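Local coordinates for putative sugar isomerase (Parabacteroides distasonis, PDB 3LMZ), which is of unproven function but probably isomerises a sugar or a related small substrate within a xylose isomerase-like TIM barrel, at residues 25-30 against 37-42; 30-35 against 67-72. All blocks are in the same frame, centred on the assembly; numbering follows the deposited sequence. Where two conformers were deposited one is given.

Contacts 1 and 2 lie side by side, their centres about 9 Å apart, on the same side of the chain's centre. Both use helix 32-41, the first helix of the barrel, which follows strand 19-22. Along the chain the segments alternate: 25-30, then 30-35, 37-42 and 67-72, with Phe30 shared. Contact 1 folds the loop after the strand back on the later turns of the helix and is buried; contact 2 sets the first turn of the helix beside helix 60-72 at the surface. They meet where Phe27 packs on Thr35. Helix 32-41 thus packs at its start against helix 60-72 and further along against the loop that precedes it.

Contact 1 of 2, residues 25-30 against 37-42; sequences YTFVNF and KTLERL
Phe27 reaches from the loop toward helix 32-41 and sets the far end of its ring against Thr38 and Leu39. Its CG lies beside the backbone N (chi1 -71°), which sends the ring out toward the helix. Thr38 meets the ring at its edge: the methyl CG2 lies near the ring plane, 3.7 Å from Phe27 CZ. Leu39 comes at a slant, bringing its CD1 to 3.9 Å from Phe27 CE2. The two helix residues therefore touch neighbouring carbons of the ring. The Thr38 hydroxyl is hydrogen-bonded to Thr34 O, one turn earlier in its own helix. A type I turn from Phe27 to Phe30 shapes the loop, closed by Phe30 N hydrogen-bonding to Phe27 O at 2.9 Å. Met22 of strand 19-22 touches both Phe27 and Leu39, and Ile243 of helix 240-256 also touches the Phe27 side chain; Leu241 of the second subunit rests on Thr38. With an alanine at the Phe27 position, the Thr38 methyl and Leu39 CD1 would probably lose their ring partner and a gap would open between loop and helix. This buried packing belongs to a beta-alpha unit of the TIM barrel, in which the loop leaving a strand folds against the helix that follows it.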
loop_
_atom_site.group_PDB
_atom_site.type_symbol
_atom_site.label_atom_id
_atom_site.label_comp_id
_atom_site.label_asym_id
_atom_site.label_seq_id
_atom_site.Cartn_x
_atom_site.Cartn_y
_atom_site.Cartn_z
ATOM N N TYR A 25 11.968 13.328 -7.043
ATOM C CA TYR A 25 13.095 12.857 -6.241
ATOM C C TYR A 25 12.916 11.421 -5.746
ATOM O O TYR A 25 13.897 10.700 -5.499
ATOM C CB TYR A 25 13.383 13.802 -5.084
ATOM C CG TYR A 25 14.614 13.508 -4.299
ATOM C CD1 TYR A 25 15.861 13.691 -4.874
ATOM C CD2 TYR A 25 14.542 13.116 -2.971
ATOM C CE1 TYR A 25 17.024 13.470 -4.123
ATOM C CE2 TYR A 25 15.684 12.935 -2.216
ATOM C CZ TYR A 25 16.927 13.093 -2.847
ATOM O OH TYR A 25 18.150 12.959 -2.176
ATOM N N THR A 26 11.646 11.001 -5.593
ATOM C CA THR A 26 11.408 9.589 -5.256
ATOM C C THR A 26 12.210 8.636 -6.161
ATOM O O THR A 26 12.659 7.568 -5.731
ATOM C CB THR A 26 9.938 9.290 -5.341
ATOM O OG1 THR A 26 9.260 10.065 -4.357
ATOM C CG2 THR A 26 9.630 7.808 -5.117
ATOM N N PHE A 27 12.320 9.021 -7.465
ATOM C CA PHE A 27 12.966 8.235 -8.502
ATOM C C PHE A 27 14.309 8.847 -8.911
ATOM O O PHE A 27 14.769 8.596 -10.022
ATOM C CB PHE A 27 11.989 8.119 -9.687
ATOM C CG PHE A 27 10.817 7.240 -9.400
ATOM C CD1 PHE A 27 10.924 5.857 -9.499
ATOM C CD2 PHE A 27 9.621 7.779 -8.953
ATOM C CE1 PHE A 27 9.848 5.038 -9.197
ATOM C CE2 PHE A 27 8.553 6.937 -8.649
ATOM C CZ PHE A 27 8.687 5.594 -8.744
ATOM N N VAL A 28 15.063 9.448 -7.988
ATOM C CA VAL A 28 16.367 10.016 -8.334
ATOM C C VAL A 28 17.324 8.979 -8.881
ATOM O O VAL A 28 18.174 9.304 -9.710
ATOM C CB VAL A 28 16.997 10.748 -7.126
ATOM C CG1 VAL A 28 17.321 9.775 -5.945
ATOM C CG2 VAL A 28 18.259 11.567 -7.537
ATOM N N ASN A 29 17.192 7.710 -8.446
ATOM C CA ASN A 29 18.067 6.656 -8.882
ATOM C C ASN A 29 17.579 5.857 -10.116
ATOM O O ASN A 29 18.222 4.844 -10.508
ATOM C CB ASN A 29 18.377 5.693 -7.713
ATOM C CG ASN A 29 19.240 6.352 -6.632
ATOM O OD1 ASN A 29 20.171 7.076 -6.964
ATOM N ND2 ASN A 29 18.903 6.157 -5.380
ATOM N N PHE A 30 16.452 6.293 -10.714
ATOM C CA PHE A 30 15.780 5.608 -11.794
ATOM C C PHE A 30 15.484 6.483 -12.984
ATOM O O PHE A 30 15.273 7.698 -12.828
ATOM C CB PHE A 30 14.520 4.921 -11.284
ATOM C CG PHE A 30 14.848 3.927 -10.198
ATOM C CD1 PHE A 30 15.338 2.671 -10.515
ATOM C CD2 PHE A 30 14.884 4.321 -8.894
ATOM C CE1 PHE A 30 15.746 1.760 -9.534
ATOM C CE2 PHE A 30 15.293 3.444 -7.898
ATOM C CZ PHE A 30 15.736 2.144 -8.218
ATOM N N LYS A 37 6.468 3.759 -15.759
ATOM C CA LYS A 37 5.910 2.433 -15.636
ATOM C C LYS A 37 5.401 2.178 -14.195
ATOM O O LYS A 37 4.333 1.576 -13.969
ATOM C CB LYS A 37 6.946 1.402 -16.084
ATOM C CG LYS A 37 6.995 1.351 -17.615
ATOM C CD LYS A 37 8.155 0.500 -18.195
ATOM C CE LYS A 37 8.187 0.574 -19.757
ATOM N NZ LYS A 37 9.496 0.027 -20.287
ATOM N N THR A 38 6.175 2.653 -13.203
ATOM C CA THR A 38 5.780 2.492 -11.848
ATOM C C THR A 38 4.529 3.290 -11.572
ATOM O O THR A 38 3.588 2.774 -10.945
ATOM C CB THR A 38 6.935 2.843 -10.883
ATOM O OG1 THR A 38 8.111 2.127 -11.263
ATOM C CG2 THR A 38 6.569 2.617 -9.446
ATOM N N LEU A 39 4.474 4.568 -11.956
ATOM C CA LEU A 39 3.237 5.340 -11.749
ATOM C C LEU A 39 2.030 4.659 -12.410
ATOM O O LEU A 39 0.941 4.634 -11.850
ATOM C CB LEU A 39 3.356 6.796 -12.289
ATOM C CG LEU A 39 3.965 7.843 -11.331
ATOM C CD1 LEU A 39 5.352 7.496 -10.887
ATOM C CD2 LEU A 39 3.938 9.195 -12.029
ATOM N N GLU A 40 2.212 4.208 -13.629
ATOM C CA GLU A 40 1.150 3.557 -14.394
ATOM C C GLU A 40 0.573 2.371 -13.587
ATOM O O GLU A 40 -0.626 2.205 -13.450
ATOM C CB GLU A 40 1.653 3.088 -15.765
ATOM C CG GLU A 40 0.659 2.527 -16.697
ATOM C CD GLU A 40 1.275 2.303 -18.066
ATOM O OE1 GLU A 40 2.451 1.898 -18.145
ATOM O OE2 GLU A 40 0.579 2.482 -19.094
ATOM N N ARG A 41 1.463 1.524 -13.063
ATOM C CA ARG A 41 1.063 0.331 -12.301
ATOM C C ARG A 41 0.353 0.743 -10.973
ATOM O O ARG A 41 -0.502 0.027 -10.529
ATOM C CB ARG A 41 2.278 -0.576 -12.008
ATOM C CG ARG A 41 2.843 -1.302 -13.202
ATOM C CD ARG A 41 3.913 -2.333 -12.751
ATOM N NE ARG A 41 3.299 -3.451 -12.033
ATOM C CZ ARG A 41 3.966 -4.346 -11.304
ATOM N NH1 ARG A 41 5.274 -4.271 -11.218
ATOM N NH2 ARG A 41 3.345 -5.322 -10.676
ATOM N N LEU A 42 0.771 1.868 -10.393
ATOM C CA LEU A 42 0.130 2.400 -9.190
ATOM C C LEU A 42 -1.116 3.223 -9.404
ATOM O O LEU A 42 -1.725 3.673 -8.462
ATOM C CB LEU A 42 1.110 3.253 -8.387
ATOM C CG LEU A 42 2.342 2.583 -7.834
ATOM C CD1 LEU A 42 3.378 3.683 -7.435
ATOM C CD2 LEU A 42 1.962 1.693 -6.690
#

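Contact 2 of 2, residues 30-35 against 67-72; sequences FDLDTT and HDKCAA
Asp33 and Lys69 bring opposite charges together between helix 32-41 and helix 60-72, their side chains crossing at about a right angle. A salt bridge from Asp33 OD1 to Lys69 NZ measures 3.1 Å, but its geometry is doubtful: both residues were modelled in two conformers, and in this pair Asp33 OD1 lies only 2.2 Å from Lys69 CE, a clash. Apolar contact is slight: Leu32 points toward helix 60-72, and its CD2 comes to 4.5 Å from Lys69 CD, the aliphatic part of the lysine. Leu36 adds to this seam by touching Lys69 and Cys70, while Leu32 also packs on Leu47 of strand 46-49. Hydrogen bonds within 30-35 fix the start of the first helix. Asp31 is its N-cap: OD1 accepts from Thr34 N at 2.9 Å, nearly straight at 170°, and also from Thr34 OG1, which approaches from above the carboxylate plane. Asp31 O likewise takes two donors, Thr35 N and Thr35 OG1, the hydroxyl lying above the carbonyl plane. Two neighbouring barrel helices thus meet through a thin apolar seam and a probable, mobile surface ion pair. The acidic groups of Asp31 and Asp33 near the helix start would probably interact favourably with its dipole, while Lys69 would probably offset charge at Asp33.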
loop_
_atom_site.group_PDB
_atom_site.type_symbol
_atom_site.label_atom_id
_atom_site.label_comp_id
_atom_site.label_asym_id
_atom_site.label_seq_id
_atom_site.Cartn_x
_atom_site.Cartn_y
_atom_site.Cartn_z
ATOM N N PHE A 30 16.452 6.293 -10.714
ATOM C CA PHE A 30 15.780 5.608 -11.794
ATOM C C PHE A 30 15.484 6.483 -12.984
ATOM O O PHE A 30 15.273 7.698 -12.828
ATOM C CB PHE A 30 14.520 4.921 -11.284
ATOM C CG PHE A 30 14.848 3.927 -10.198
ATOM C CD1 PHE A 30 15.338 2.671 -10.515
ATOM C CD2 PHE A 30 14.884 4.321 -8.894
ATOM C CE1 PHE A 30 15.746 1.760 -9.534
ATOM C CE2 PHE A 30 15.293 3.444 -7.898
ATOM C CZ PHE A 30 15.736 2.144 -8.218
ATOM N N ASP A 31 15.502 5.898 -14.172
ATOM C CA ASP A 31 15.186 6.635 -15.372
ATOM C C ASP A 31 13.710 6.938 -15.524
ATOM O O ASP A 31 12.840 6.458 -14.779
ATOM C CB ASP A 31 15.800 6.024 -16.635
ATOM C CG ASP A 31 15.302 4.675 -16.943
ATOM O OD1 ASP A 31 14.191 4.317 -16.510
ATOM O OD2 ASP A 31 16.007 3.945 -17.695
ATOM N N LEU A 32 13.422 7.760 -16.517
ATOM C CA LEU A 32 12.016 8.149 -16.742
ATOM C C LEU A 32 11.128 6.967 -17.120
ATOM O O LEU A 32 9.977 6.904 -16.656
ATOM C CB LEU A 32 11.939 9.249 -17.798
ATOM C CG LEU A 32 10.549 9.776 -18.094
ATOM C CD1 LEU A 32 9.937 10.408 -16.907
ATOM C CD2 LEU A 32 10.669 10.760 -19.285
ATOM N N ASP A 33 11.644 6.052 -17.935
ATOM C CA ASP A 33 10.871 4.845 -18.298
ATOM C C ASP A 33 10.393 4.111 -17.046
ATOM O O ASP A 33 9.198 3.830 -16.861
ATOM C CB ASP A 33 11.699 3.852 -19.119
ATOM C CG ASP A 33 12.195 4.421 -20.432
ATOM O OD1 ASP A 33 11.456 5.176 -21.088
ATOM O OD2 ASP A 33 13.346 4.097 -20.814
ATOM N N THR A 34 11.338 3.795 -16.171
ATOM C CA THR A 34 11.036 3.068 -14.928
ATOM C C THR A 34 10.034 3.871 -14.084
ATOM O O THR A 34 9.092 3.307 -13.525
ATOM C CB THR A 34 12.329 2.834 -14.114
ATOM O OG1 THR A 34 13.207 2.043 -14.917
ATOM C CG2 THR A 34 12.059 2.160 -12.748
ATOM N N THR A 35 10.251 5.187 -13.976
ATOM C CA THR A 35 9.342 6.069 -13.203
ATOM C C THR A 35 7.922 5.999 -13.752
ATOM O O THR A 35 7.001 5.761 -13.022
ATOM C CB THR A 35 9.899 7.511 -13.298
ATOM O OG1 THR A 35 11.197 7.566 -12.697
ATOM C CG2 THR A 35 8.877 8.492 -12.570
ATOM N N HIS A 67 6.578 14.605 -23.271
ATOM C CA HIS A 67 5.141 14.649 -23.109
ATOM C C HIS A 67 4.443 13.420 -23.690
ATOM O O HIS A 67 3.469 12.890 -23.093
ATOM C CB HIS A 67 4.524 15.895 -23.716
ATOM C CG HIS A 67 4.859 17.138 -22.979
ATOM N ND1 HIS A 67 4.762 17.225 -21.610
ATOM C CD2 HIS A 67 5.255 18.360 -23.420
ATOM C CE1 HIS A 67 5.118 18.448 -21.232
ATOM N NE2 HIS A 67 5.395 19.156 -22.309
ATOM N N ASP A 68 4.912 12.973 -24.859
ATOM C CA ASP A 68 4.281 11.837 -25.493
ATOM C C ASP A 68 4.481 10.576 -24.684
ATOM O O ASP A 68 3.578 9.753 -24.543
ATOM C CB ASP A 68 4.860 11.611 -26.875
ATOM C CG ASP A 68 4.449 12.671 -27.879
ATOM O OD1 ASP A 68 3.456 13.400 -27.629
ATOM O OD2 ASP A 68 5.133 12.732 -28.941
ATOM N N LYS A 69 5.676 10.398 -24.119
ATOM C CA LYS A 69 5.923 9.222 -23.291
ATOM C C LYS A 69 5.055 9.264 -22.023
ATOM O O LYS A 69 4.433 8.252 -21.626
ATOM C CB LYS A 69 7.428 9.085 -22.957
ATOM C CG LYS A 69 7.788 7.660 -22.604
ATOM C CD LYS A 69 9.182 7.476 -21.978
ATOM C CE LYS A 69 9.479 5.986 -21.764
ATOM N NZ LYS A 69 8.402 5.208 -21.054
ATOM N N CYS A 70 5.021 10.428 -21.378
ATOM C CA CYS A 70 4.157 10.610 -20.214
ATOM C C CYS A 70 2.689 10.219 -20.551
ATOM O O CYS A 70 2.074 9.373 -19.862
ATOM C CB CYS A 70 4.246 12.044 -19.738
ATOM S SG CYS A 70 5.702 12.449 -18.771
ATOM N N ALA A 71 2.163 10.734 -21.667
ATOM C CA ALA A 71 0.774 10.480 -22.071
ATOM C C ALA A 71 0.556 8.990 -22.342
ATOM O O ALA A 71 -0.495 8.440 -22.020
ATOM C CB ALA A 71 0.434 11.290 -23.258
ATOM N N ALA A 72 1.549 8.338 -22.952
ATOM C CA ALA A 72 1.423 6.910 -23.217
ATOM C C ALA A 72 1.248 6.060 -21.946
ATOM O O ALA A 72 0.742 4.928 -22.012
ATOM C CB ALA A 72 2.594 6.431 -23.995
#